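Local coordinates for hypothetical membrane protein (Corynebacterium glutamicum, PDB 6JSD) that binds heme b through an HtaA domain, the part of this predicted membrane protein held in the construct, and probably takes part in heme uptake, at residues V98-M103 with A145-Y150; G29-N34 with I67-A72. The protein carries 1 engineered substitution. One frame throughout, in Å; residues are numbered along the deposited sequence.

Interaction 1 of 2, residues V98-M103 with A145-Y150; sequences VVSSDM and AFADFY
Ser100, near the end of strand 91-101, meets the last turn of helix 140-145 through Ala145. Its side chain sets out toward Ala145, and CB lies 3.1 Å from Ala145 O, a close van der Waals approach of a methylene to a carbonyl. One atom further, OG is 3.5 Å from the same Ala145 O, yet with OG placed beside the carbonyl carbon (chi1 165°) the weak hydrogen bond it gives stays within its own strand, to the next residue's carbonyl, Ser101 O. Two residues earlier, Val98 also faces the helix, and its CG1 touches Ala145 CB at 3.9 Å. Tyr110 of strand 107-111 packs on both Ser100 and Ala145.

No hydrogen bond joins the two segments, so the helix end rests on the antiparallel sheet of the HtaA domain by apolar and carbonyl contacts. The helix stops in a Schellman motif with Ala147, at positive phi, as its C-prime residue. A type I' turn from Phe146 to Phe149 overlaps this motif, closed by Phe149 N to Phe146 O at 3.2 Å. Its bend carries Ala147 CB to 4.0 Å from Ser101 O, and the Phe149 ring reaches the same carbonyl oxygen obliquely through CZ. Phe149 and Tyr150 are seen to bind heme b. The Tyr150 ring takes Phe149 CB over its centre, and Tyr150 also packs on Tyr21 of the second subunit.

Interaction 2 of 2, residues G29-N34 with I67-A72; sequences GSWTLN and IHFTGA. Engineered in segment 67-72: Ala72 (natural residue His).
Differing first torsions turn the Trp31 and Phe69 rings toward each other: Trp31 CG stands beside its backbone N (chi1 -71°), whereas Phe69 CG is swung beside its carbonyl carbon (chi1 -178°). These residues form a non-hydrogen-bonded pair in an antiparallel ladder of strands 30-34 and 66-70, in which the axes of 30-34 and 67-70 approach to 4.7 Å. Phe69 turns its edge to the indole face, with the six-membered ring centroids 4.6 Å apart and the planes at 50°. Phe69 CD1 sits over the middle of the indole, 3.3 Å from Trp31 CE2, while Phe69 CB makes a CH-pi contact above the six-membered ring. Ile67 approaches differently, running alongside Trp31, its CG2 meeting the indole edge at Trp31 CZ3, 3.4 Å away.

Ser30 with Thr70 and Thr32 with His68 are the hydrogen-bonded pairs, each joined by two reciprocal backbone bonds. Their side chains occupy the other face, where Thr32 CB and His68 CB touch and His68 NE2 is hydrogen-bonded to Asp77 OD1. Tyr150 and Phe18 of the second subunit add edge-to-face contacts to Trp31 and Phe69 respectively, which places the aromatic face at the dimer interface. Beyond the ladder, Gly29 and Gly71 bring their CA atoms to 3.9 Å, and the engineered Ala72 follows with a backbone hydrogen bond to Ser25 of helix 15-27. At this end, Gly29 CA lies 3.2 Å from Thr70 O and 3.9 Å from Phe69 CZ.

How the interactions relate
Both contacts belong to one antiparallel sheet and are linked through strand 77-88, which pairs with 66-70 and with 91-101. Met78 shows the connection: its backbone bonds to Phe69 of interaction 2, while its side chain is touched by Ser100 and Phe146 of interaction 1. The contact centres are 15 Å apart and the nearest atoms about 7 Å, so they do not touch directly. Each approaches the heme site. Interaction 1 contains the heme-binding Phe149 and Tyr150; in interaction 2, the side chains of the engineered Ala72 and of Tyr21, the axial iron ligand, are about 8 Å apart. Those of Phe69 and Tyr150 of the same chain are about 9 Å apart.

Interaction 1 of 2, residues V98-M103 with A145-Y150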
ATOM      1  N   VAL A  98      15.389 -10.071  12.621  1.00 41.53           N
ATOM      2  CA  VAL A  98      14.487  -9.990  11.475  1.00 42.46           C
ATOM      3  C   VAL A  98      14.475 -11.328  10.747  1.00 42.82           C
ATOM      4  O   VAL A  98      15.537 -11.893  10.461  1.00 42.50           O
ATOM      5  CB  VAL A  98      14.888  -8.859  10.511  1.00 43.37           C
ATOM      6  CG1 VAL A  98      13.985  -8.871   9.277  1.00 35.97           C
ATOM      7  CG2 VAL A  98      14.835  -7.486  11.215  1.00 42.55           C
ATOM      8  N   VAL A  99      13.272 -11.824  10.457  1.00 38.57           N
ATOM      9  CA  VAL A  99      13.033 -12.944   9.557  1.00 43.53           C
ATOM     10  C   VAL A  99      12.066 -12.448   8.493  1.00 45.48           C
ATOM     11  O   VAL A  99      11.056 -11.815   8.816  1.00 45.40           O
ATOM     12  CB  VAL A  99      12.460 -14.173  10.299  1.00 42.38           C
ATOM     13  CG1 VAL A  99      12.118 -15.295   9.317  1.00 44.94           C
ATOM     14  CG2 VAL A  99      13.453 -14.670  11.362  1.00 40.46           C
ATOM     15  N   SER A 100      12.376 -12.721   7.227  1.00 50.57           N
ATOM     16  CA  SER A 100      11.552 -12.227   6.131  1.00 50.19           C
ATOM     17  C   SER A 100      11.483 -13.259   5.014  1.00 43.73           C
ATOM     18  O   SER A 100      12.412 -14.046   4.823  1.00 41.22           O
ATOM     19  CB  SER A 100      12.103 -10.915   5.573  1.00 52.80           C
ATOM     20  OG  SER A 100      11.523 -10.627   4.316  1.00 64.27           O
ATOM     21  N   SER A 101      10.382 -13.234   4.271  1.00 46.92           N
ATOM     22  CA  SER A 101      10.223 -14.040   3.068  1.00 54.78           C
ATOM     23  C   SER A 101      10.378 -13.177   1.820  1.00 62.22           C
ATOM     24  O   SER A 101      10.104 -11.973   1.835  1.00 61.14           O
ATOM     25  CB  SER A 101       8.857 -14.738   3.037  1.00 55.82           C
ATOM     26  OG  SER A 101       8.760 -15.723   4.054  1.00 55.53           O
ATOM     27  N   ASP A 102      10.825 -13.805   0.733  1.00 61.80           N
ATOM     28  CA  ASP A 102      10.846 -13.149  -0.563  1.00 60.46           C
ATOM     29  C   ASP A 102       9.515 -13.415  -1.269  1.00 64.09           C
ATOM     30  O   ASP A 102       8.590 -13.997  -0.697  1.00 67.24           O
ATOM     31  CB  ASP A 102      12.055 -13.609  -1.390  1.00 59.05           C
ATOM     32  CG  ASP A 102      12.087 -15.129  -1.641  1.00 61.20           C
ATOM     33  OD1 ASP A 102      11.050 -15.806  -1.482  1.00 61.14           O
ATOM     34  OD2 ASP A 102      13.171 -15.649  -1.996  1.00 60.47           O
ATOM     35  N   MET A 103       9.420 -12.985  -2.529  1.00 64.14           N
ATOM     36  CA  MET A 103       8.204 -13.217  -3.308  1.00 68.92           C
ATOM     37  C   MET A 103       7.906 -14.706  -3.489  1.00 69.00           C
ATOM     38  O   MET A 103       6.743 -15.087  -3.654  1.00 68.88           O
ATOM     39  CB  MET A 103       8.324 -12.541  -4.676  1.00 71.87           C
ATOM     40  N   ALA A 145      17.210  -7.054   4.465  1.00 76.05           N
ATOM     41  CA  ALA A 145      16.350  -7.832   5.352  1.00 78.55           C
ATOM     42  C   ALA A 145      14.867  -7.701   5.017  1.00 78.75           C
ATOM     43  O   ALA A 145      14.064  -8.499   5.510  1.00 74.69           O
ATOM     44  CB  ALA A 145      16.589  -7.416   6.808  1.00 77.42           C
ATOM     45  N   PHE A 146      14.484  -6.701   4.222  1.00 85.69           N
ATOM     46  CA  PHE A 146      13.137  -6.590   3.672  1.00 86.67           C
ATOM     47  C   PHE A 146      13.079  -7.109   2.243  1.00 88.99           C
ATOM     48  O   PHE A 146      12.237  -6.664   1.457  1.00 90.54           O
ATOM     49  CB  PHE A 146      12.643  -5.141   3.721  1.00 86.97           C
ATOM     50  CG  PHE A 146      12.296  -4.644   5.107  1.00 83.44           C
ATOM     51  CD1 PHE A 146      13.207  -4.734   6.154  1.00 83.30           C
ATOM     52  CD2 PHE A 146      11.069  -4.043   5.350  1.00 81.85           C
ATOM     53  CE1 PHE A 146      12.894  -4.261   7.423  1.00 79.27           C
ATOM     54  CE2 PHE A 146      10.748  -3.567   6.616  1.00 80.70           C
ATOM     55  CZ  PHE A 146      11.664  -3.673   7.651  1.00 79.30           C
ATOM     56  N   ALA A 147      13.994  -8.016   1.893  1.00 91.28           N
ATOM     57  CA  ALA A 147      14.068  -8.638   0.568  1.00 93.51           C
ATOM     58  C   ALA A 147      14.272  -7.611  -0.540  1.00 91.87           C
ATOM     59  O   ALA A 147      13.837  -7.822  -1.675  1.00 91.02           O
ATOM     60  CB  ALA A 147      12.832  -9.495   0.280  1.00 96.86           C
ATOM     61  N   ASP A 148      14.939  -6.498  -0.218  1.00 89.89           N
ATOM     62  CA  ASP A 148      15.255  -5.442  -1.186  1.00 93.12           C
ATOM     63  C   ASP A 148      13.995  -4.836  -1.808  1.00 93.45           C
ATOM     64  O   ASP A 148      14.006  -4.410  -2.970  1.00 94.74           O
ATOM     65  CB  ASP A 148      16.202  -5.950  -2.280  1.00 94.87           C
ATOM     66  N   PHE A 149      12.897  -4.802  -1.043  1.00 87.71           N
ATOM     67  CA  PHE A 149      11.687  -4.132  -1.511  1.00 90.07           C
ATOM     68  C   PHE A 149      11.956  -2.659  -1.784  1.00 91.43           C
ATOM     69  O   PHE A 149      11.674  -2.148  -2.875  1.00 93.17           O
ATOM     70  CB  PHE A 149      10.567  -4.256  -0.475  1.00 90.38           C
ATOM     71  CG  PHE A 149      10.067  -5.653  -0.246  1.00 92.78           C
ATOM     72  CD1 PHE A 149      10.357  -6.678  -1.130  1.00 97.79           C
ATOM     73  CD2 PHE A 149       9.279  -5.931   0.865  1.00 91.25           C
ATOM     74  CE1 PHE A 149       9.876  -7.964  -0.900  1.00 99.61           C
ATOM     75  CE2 PHE A 149       8.795  -7.205   1.099  1.00 92.02           C
ATOM     76  CZ  PHE A 149       9.094  -8.225   0.217  1.00 95.51           C
ATOM     77  N   TYR A 150      12.498  -1.958  -0.790  1.00 88.78           N
ATOM     78  CA  TYR A 150      12.624  -0.511  -0.814  1.00 84.55           C
ATOM     79  C   TYR A 150      14.092  -0.126  -0.797  1.00 80.13           C
ATOM     80  O   TYR A 150      14.904  -0.769  -0.125  1.00 78.26           O
ATOM     81  CB  TYR A 150      11.904   0.106   0.378  1.00 82.75           C
ATOM     82  CG  TYR A 150      10.789  -0.765   0.889  1.00 85.78           C
ATOM     83  CD1 TYR A 150       9.522  -0.715   0.320  1.00 87.93           C
ATOM     84  CD2 TYR A 150      11.003  -1.651   1.934  1.00 89.99           C
ATOM     85  CE1 TYR A 150       8.493  -1.523   0.787  1.00 88.78           C
ATOM     86  CE2 TYR A 150       9.984  -2.459   2.409  1.00 91.68           C
ATOM     87  CZ  TYR A 150       8.732  -2.394   1.831  1.00 90.43           C
ATOM     88  OH  TYR A 150       7.728  -3.201   2.309  1.00 87.57           O
TER

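Interaction 2 of 2, residues G29-N34 with I67-A72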
ATOM      1  N   GLY A  29      -4.725  -9.522   5.977  1.00 44.62           N
ATOM      2  CA  GLY A  29      -3.590 -10.262   6.480  1.00 36.84           C
ATOM      3  C   GLY A  29      -3.806 -10.744   7.906  1.00 38.93           C
ATOM      4  O   GLY A  29      -4.883 -10.615   8.492  1.00 38.94           O
ATOM      5  N   SER A  30      -2.736 -11.306   8.470  1.00 29.33           N
ATOM      6  CA  SER A  30      -2.742 -11.852   9.817  1.00 30.28           C
ATOM      7  C   SER A  30      -1.546 -11.330  10.598  1.00 31.54           C
ATOM      8  O   SER A  30      -0.432 -11.281  10.067  1.00 32.05           O
ATOM      9  CB  SER A  30      -2.708 -13.393   9.784  1.00 41.40           C
ATOM     10  OG  SER A  30      -2.433 -13.897  11.074  1.00 49.81           O
ATOM     11  N   TRP A  31      -1.792 -10.940  11.859  1.00 38.01           N
ATOM     12  CA  TRP A  31      -0.800 -10.433  12.808  1.00 32.95           C
ATOM     13  C   TRP A  31      -0.639 -11.385  13.982  1.00 32.51           C
ATOM     14  O   TRP A  31      -1.635 -11.823  14.559  1.00 37.40           O
ATOM     15  CB  TRP A  31      -1.219  -9.079  13.418  1.00 30.34           C
ATOM     16  CG  TRP A  31      -1.169  -7.932  12.503  1.00 33.86           C
ATOM     17  CD1 TRP A  31      -2.218  -7.342  11.861  1.00 38.71           C
ATOM     18  CD2 TRP A  31      -0.005  -7.209  12.120  1.00 37.12           C
ATOM     19  NE1 TRP A  31      -1.774  -6.302  11.091  1.00 38.60           N
ATOM     20  CE2 TRP A  31      -0.415  -6.198  11.233  1.00 37.73           C
ATOM     21  CE3 TRP A  31       1.350  -7.312  12.446  1.00 38.44           C
ATOM     22  CZ2 TRP A  31       0.477  -5.305  10.672  1.00 37.29           C
ATOM     23  CZ3 TRP A  31       2.235  -6.416  11.882  1.00 40.98           C
ATOM     24  CH2 TRP A  31       1.797  -5.431  11.013  1.00 36.43           C
ATOM     25  N   THR A  32       0.604 -11.646  14.394  1.00 32.62           N
ATOM     26  CA  THR A  32       0.856 -12.299  15.672  1.00 33.34           C
ATOM     27  C   THR A  32       1.719 -11.381  16.519  1.00 40.78           C
ATOM     28  O   THR A  32       2.822 -11.005  16.104  1.00 41.16           O
ATOM     29  CB  THR A  32       1.523 -13.661  15.485  1.00 41.29           C
ATOM     30  OG1 THR A  32       0.562 -14.567  14.941  1.00 40.89           O
ATOM     31  CG2 THR A  32       2.020 -14.211  16.819  1.00 40.05           C
ATOM     32  N   LEU A  33       1.217 -11.015  17.697  1.00 40.72           N
ATOM     33  CA  LEU A  33       1.899 -10.088  18.592  1.00 40.67           C
ATOM     34  C   LEU A  33       2.221 -10.791  19.897  1.00 38.96           C
ATOM     35  O   LEU A  33       1.316 -11.256  20.597  1.00 41.34           O
ATOM     36  CB  LEU A  33       1.058  -8.835  18.853  1.00 39.36           C
ATOM     37  CG  LEU A  33       1.297  -7.725  17.819  1.00 47.87           C
ATOM     38  CD1 LEU A  33       0.628  -8.041  16.525  1.00 48.50           C
ATOM     39  CD2 LEU A  33       0.813  -6.384  18.338  1.00 56.45           C
ATOM     40  N   ASN A  34       3.504 -10.875  20.224  1.00 33.45           N
ATOM     41  CA  ASN A  34       3.937 -11.543  21.445  1.00 42.29           C
ATOM     42  C   ASN A  34       4.658 -10.533  22.334  1.00 46.25           C
ATOM     43  O   ASN A  34       5.809 -10.177  22.075  1.00 44.85           O
ATOM     44  CB  ASN A  34       4.823 -12.736  21.123  1.00 46.97           C
ATOM     45  CG  ASN A  34       4.908 -13.696  22.265  1.00 56.53           C
ATOM     46  OD1 ASN A  34       4.565 -13.356  23.400  1.00 60.24           O
ATOM     47  ND2 ASN A  34       5.360 -14.910  21.985  1.00 67.10           N
ATOM     48  N   ILE A  67       6.770  -9.181  16.604  1.00 35.40           N
ATOM     49  CA  ILE A  67       5.661  -8.844  15.716  1.00 31.35           C
ATOM     50  C   ILE A  67       5.804  -9.672  14.452  1.00 32.32           C
ATOM     51  O   ILE A  67       6.894  -9.735  13.874  1.00 36.49           O
ATOM     52  CB  ILE A  67       5.652  -7.354  15.324  1.00 39.61           C
ATOM     53  CG1 ILE A  67       5.597  -6.445  16.546  1.00 44.28           C
ATOM     54  CG2 ILE A  67       4.502  -7.071  14.389  1.00 45.15           C
ATOM     55  CD1 ILE A  67       6.116  -5.036  16.229  1.00 47.80           C
ATOM     56  N   HIS A  68       4.698 -10.269  13.994  1.00 31.52           N
ATOM     57  CA  HIS A  68       4.721 -11.116  12.809  1.00 35.55           C
ATOM     58  C   HIS A  68       3.518 -10.779  11.947  1.00 31.56           C
ATOM     59  O   HIS A  68       2.384 -10.796  12.437  1.00 34.32           O
ATOM     60  CB  HIS A  68       4.712 -12.594  13.189  1.00 39.61           C
ATOM     61  CG  HIS A  68       4.881 -13.530  12.030  1.00 44.12           C
ATOM     62  ND1 HIS A  68       5.074 -14.883  12.201  1.00 48.77           N
ATOM     63  CD2 HIS A  68       4.903 -13.315  10.694  1.00 46.33           C
ATOM     64  CE1 HIS A  68       5.195 -15.463  11.020  1.00 50.97           C
ATOM     65  NE2 HIS A  68       5.092 -14.534  10.088  1.00 48.21           N
ATOM     66  N   PHE A  69       3.771 -10.455  10.678  1.00 31.53           N
ATOM     67  CA  PHE A  69       2.712 -10.172   9.724  1.00 33.39           C
ATOM     68  C   PHE A  69       2.797 -11.124   8.536  1.00 33.26           C
ATOM     69  O   PHE A  69       3.888 -11.433   8.055  1.00 34.47           O
ATOM     70  CB  PHE A  69       2.754  -8.724   9.206  1.00 36.47           C
ATOM     71  CG  PHE A  69       1.628  -8.399   8.255  1.00 29.08           C
ATOM     72  CD1 PHE A  69       0.350  -8.175   8.733  1.00 32.02           C
ATOM     73  CD2 PHE A  69       1.849  -8.334   6.890  1.00 37.34           C
ATOM     74  CE1 PHE A  69      -0.703  -7.896   7.865  1.00 30.87           C
ATOM     75  CE2 PHE A  69       0.801  -8.062   6.000  1.00 33.96           C
ATOM     76  CZ  PHE A  69      -0.472  -7.838   6.490  1.00 32.45           C
ATOM     77  N   THR A  70       1.628 -11.566   8.073  1.00 33.41           N
ATOM     78  CA  THR A  70       1.466 -12.342   6.843  1.00 39.03           C
ATOM     79  C   THR A  70       0.291 -11.766   6.075  1.00 39.12           C
ATOM     80  O   THR A  70      -0.841 -11.826   6.558  1.00 42.30           O
ATOM     81  CB  THR A  70       1.197 -13.819   7.131  1.00 41.84           C
ATOM     82  OG1 THR A  70       2.208 -14.334   8.000  1.00 47.13           O
ATOM     83  CG2 THR A  70       1.193 -14.608   5.829  1.00 47.30           C
ATOM     84  N   GLY A  71       0.548 -11.211   4.892  1.00 39.34           N
ATOM     85  CA  GLY A  71      -0.539 -10.767   4.048  1.00 43.27           C
ATOM     86  C   GLY A  71      -1.354 -11.934   3.521  1.00 48.12           C
ATOM     87  O   GLY A  71      -0.909 -13.080   3.518  1.00 51.46           O
ATOM     88  N   ALA A  72      -2.586 -11.641   3.101  1.00 46.24           N
ATOM     89  CA  ALA A  72      -3.401 -12.662   2.461  1.00 53.18           C
ATOM     90  C   ALA A  72      -2.654 -13.205   1.251  1.00 58.10           C
ATOM     91  O   ALA A  72      -2.133 -12.439   0.435  1.00 57.53           O
ATOM     92  CB  ALA A  72      -4.762 -12.095   2.052  1.00 50.98           C
TER